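Local atomic coordinates of iron uptake protein A2 (Synechocystis sp., PDB entry 2VOZ), a protein that binds ferric iron in the periplasm and probably delivers it to an ABC transporter for import. Residues 85-90 against 166-171. Residues are numbered along the deposited sequence; the frame is centred on the assembly and turned at random.
Sequences TVDAGM and SNVYNL
Asp-87 swings its CG away from its own backbone N (chi1 -160°) and reaches across to Val-168, whose two methyls both face the carboxylate. This is the N-terminal end of helix 88-96 meeting that of helix 168-181 in the cleft region of a periplasmic solute-binding protein. The first torsion of Val-168 turns both methyls toward Asp-87; CG1 lies 3.6 Å from Asp-87 OD1, and CG2 lies 3.7 Å from Asp-87 OD2. No hydrogen bond spans the two segments, so the contact works by fit. OD1 continues past the valine to the edge of the Tyr-169 ring, 3.2 Å from CD1, with carboxylate and ring only 14° from coplanar. That places a carboxylate oxygen against the C-H rim of one of the iron-binding tyrosines, whose OH is hydrogen-bonded to that of Tyr-226, a second iron-binding tyrosine.

The other oxygen is tied down. OD2 of Asp-87, the N-cap, accepts from Gly-89 N at 2.8 Å through its anti lone pair, the N-H pointing at it at 160°, and it also bonds Ser-172 OG on the partner helix and, weakly, Asn-262 ND2. An alanine in place of Asp-87 would probably leave Gly-89 N without its cap and Ser-172 OG without this acceptor, and open a gap beside the Tyr-169 edge. Asn-167 caps helix 168-181 with weak bonds from Tyr-169 N and Asn-170 N to its OD1, while its ND2 lies above one face of the tyrosine ring, toward the rim. Beyond the carboxylate the contact is apolar: Val-168 CG2 rests 3.9 Å from Gly-89 CA and 4.2 Å from Met-90 SD.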
ATOM      1  N   THR B  85       9.050  20.365  -2.487  1.00  9.30           N
ATOM      2  CA  THR B  85       8.953  20.177  -1.057  1.00  9.89           C
ATOM      3  C   THR B  85       7.839  21.035  -0.447  1.00  9.59           C
ATOM      4  O   THR B  85       7.109  21.740  -1.169  1.00  8.93           O
ATOM      5  CB  THR B  85      10.341  20.380  -0.373  1.00 10.22           C
ATOM      6  OG1 THR B  85      10.317  19.834   0.948  1.00 14.06           O
ATOM      7  CG2 THR B  85      10.735  21.810  -0.331  1.00 11.72           C
ATOM      8  N   VAL B  86       7.666  20.901   0.856  1.00  8.50           N
ATOM      9  CA  VAL B  86       6.486  21.429   1.511  1.00  8.69           C
ATOM     10  C   VAL B  86       7.010  22.472   2.482  1.00  8.62           C
ATOM     11  O   VAL B  86       7.922  22.194   3.292  1.00  9.82           O
ATOM     12  CB  VAL B  86       5.705  20.307   2.213  1.00  8.98           C
ATOM     13  CG1 VAL B  86       4.559  20.873   3.042  1.00 10.93           C
ATOM     14  CG2 VAL B  86       5.223  19.288   1.172  1.00  8.82           C
ATOM     15  N   ASP B  87       6.428  23.666   2.351  1.00  8.80           N
ATOM     16  CA  ASP B  87       6.617  24.834   3.197  1.00  9.62           C
ATOM     17  C   ASP B  87       7.670  25.703   2.568  1.00  9.95           C
ATOM     18  O   ASP B  87       8.760  25.209   2.205  1.00  9.27           O
ATOM     19  CB  ASP B  87       6.988  24.471   4.662  1.00 10.17           C
ATOM     20  CG  ASP B  87       6.708  25.607   5.641  1.00 11.47           C
ATOM     21  OD1 ASP B  87       5.808  25.435   6.504  1.00 11.95           O
ATOM     22  OD2 ASP B  87       7.355  26.696   5.525  1.00 13.69           O
ATOM     23  N   ALA B  88       7.361  27.000   2.453  1.00  8.63           N
ATOM     24  CA  ALA B  88       8.318  27.988   1.905  1.00  9.74           C
ATOM     25  C   ALA B  88       9.610  27.975   2.720  1.00  9.10           C
ATOM     26  O   ALA B  88      10.678  28.369   2.220  1.00  8.69           O
ATOM     27  CB  ALA B  88       7.728  29.410   1.872  1.00 10.60           C
ATOM     28  N   GLY B  89       9.518  27.560   3.978  1.00  8.00           N
ATOM     29  CA  GLY B  89      10.730  27.497   4.855  1.00  8.96           C
ATOM     30  C   GLY B  89      11.682  26.376   4.391  1.00 10.76           C
ATOM     31  O   GLY B  89      12.913  26.454   4.585  1.00 11.55           O
ATOM     32  N   MET B  90      11.124  25.310   3.830  1.00  9.71           N
ATOM     33  CA  MET B  90      11.945  24.225   3.276  1.00  9.59           C
ATOM     34  C   MET B  90      12.511  24.569   1.920  1.00  9.01           C
ATOM     35  O   MET B  90      13.659  24.253   1.637  1.00  9.88           O
ATOM     36  CB  MET B  90      11.225  22.857   3.246  1.00 10.06           C
ATOM     37  CG  MET B  90      10.836  22.317   4.641  1.00 12.62           C
ATOM     38  SD  MET B  90      12.251  22.286   5.852  1.00 17.55           S
ATOM     39  CE  MET B  90      13.436  21.281   5.012  1.00 18.17           C
ATOM     40  N   SER B 166      10.509  23.800  16.779  1.00  9.89           N
ATOM     41  CA  SER B 166      11.339  23.194  15.712  1.00 10.96           C
ATOM     42  C   SER B 166      10.579  23.001  14.410  1.00 10.12           C
ATOM     43  O   SER B 166      11.181  22.812  13.338  1.00 10.75           O
ATOM     44  CB  SER B 166      11.851  21.813  16.171  1.00 10.81           C
ATOM     45  OG  SER B 166      10.815  21.043  16.790  1.00 15.02           O
ATOM     46  N   ASN B 167       9.259  23.001  14.474  1.00  8.84           N
ATOM     47  CA  ASN B 167       8.471  22.638  13.308  1.00  8.09           C
ATOM     48  C   ASN B 167       8.402  23.802  12.324  1.00  7.10           C
ATOM     49  O   ASN B 167       8.200  24.942  12.721  1.00  6.78           O
ATOM     50  CB  ASN B 167       7.063  22.270  13.713  1.00  9.66           C
ATOM     51  CG  ASN B 167       6.177  22.055  12.511  1.00  9.04           C
ATOM     52  OD1 ASN B 167       5.436  22.944  12.142  1.00 13.58           O
ATOM     53  ND2 ASN B 167       6.263  20.881  11.901  1.00 13.79           N
ATOM     54  N   VAL B 168       8.620  23.475  11.062  1.00  7.83           N
ATOM     55  CA  VAL B 168       8.719  24.527  10.037  1.00  8.22           C
ATOM     56  C   VAL B 168       7.450  25.326   9.860  1.00  8.72           C
ATOM     57  O   VAL B 168       7.516  26.528   9.500  1.00  7.20           O
ATOM     58  CB  VAL B 168       9.215  23.968   8.715  1.00  9.59           C
ATOM     59  CG1 VAL B 168       8.086  23.146   8.028  1.00 10.75           C
ATOM     60  CG2 VAL B 168       9.785  25.115   7.813  1.00  8.99           C
ATOM     61  N   TYR B 169       6.277  24.715  10.075  1.00  8.73           N
ATOM     62  CA  TYR B 169       5.048  25.515   9.975  1.00  8.26           C
ATOM     63  C   TYR B 169       5.024  26.672  10.987  1.00  7.66           C
ATOM     64  O   TYR B 169       4.556  27.772  10.677  1.00  7.05           O
ATOM     65  CB  TYR B 169       3.781  24.685  10.227  1.00  9.21           C
ATOM     66  CG  TYR B 169       3.735  23.355   9.509  1.00 10.67           C
ATOM     67  CD1 TYR B 169       4.329  23.177   8.271  1.00 10.64           C
ATOM     68  CD2 TYR B 169       3.059  22.280  10.102  1.00 11.33           C
ATOM     69  CE1 TYR B 169       4.258  21.925   7.634  1.00 13.88           C
ATOM     70  CE2 TYR B 169       2.978  21.059   9.469  1.00 14.06           C
ATOM     71  CZ  TYR B 169       3.581  20.895   8.268  1.00 14.36           C
ATOM     72  OH  TYR B 169       3.493  19.649   7.672  1.00 17.80           O
ATOM     73  N   ASN B 170       5.491  26.407  12.194  1.00  7.68           N
ATOM     74  CA  ASN B 170       5.604  27.445  13.229  1.00  8.21           C
ATOM     75  C   ASN B 170       6.670  28.452  12.878  1.00  8.48           C
ATOM     76  O   ASN B 170       6.446  29.656  13.007  1.00  9.42           O
ATOM     77  CB  ASN B 170       5.936  26.815  14.579  1.00  8.12           C
ATOM     78  CG  ASN B 170       4.761  26.127  15.209  1.00 10.52           C
ATOM     79  OD1 ASN B 170       3.582  26.408  14.897  1.00  8.91           O
ATOM     80  ND2 ASN B 170       5.072  25.184  16.096  1.00 10.30           N
ATOM     81  N   LEU B 171       7.842  27.964  12.456  1.00  8.28           N
ATOM     82  CA  LEU B 171       8.919  28.857  12.024  1.00  8.90           C
ATOM     83  C   LEU B 171       8.380  29.833  10.972  1.00  8.72           C
ATOM     84  O   LEU B 171       8.624  31.031  11.042  1.00  8.36           O
ATOM     85  CB  LEU B 171      10.076  28.049  11.420  1.00  9.34           C
ATOM     86  CG  LEU B 171      11.012  27.380  12.451  1.00 10.58           C
ATOM     87  CD1 LEU B 171      11.955  26.366  11.798  1.00 14.37           C
ATOM     88  CD2 LEU B 171      11.794  28.419  13.224  1.00 14.82           C
TER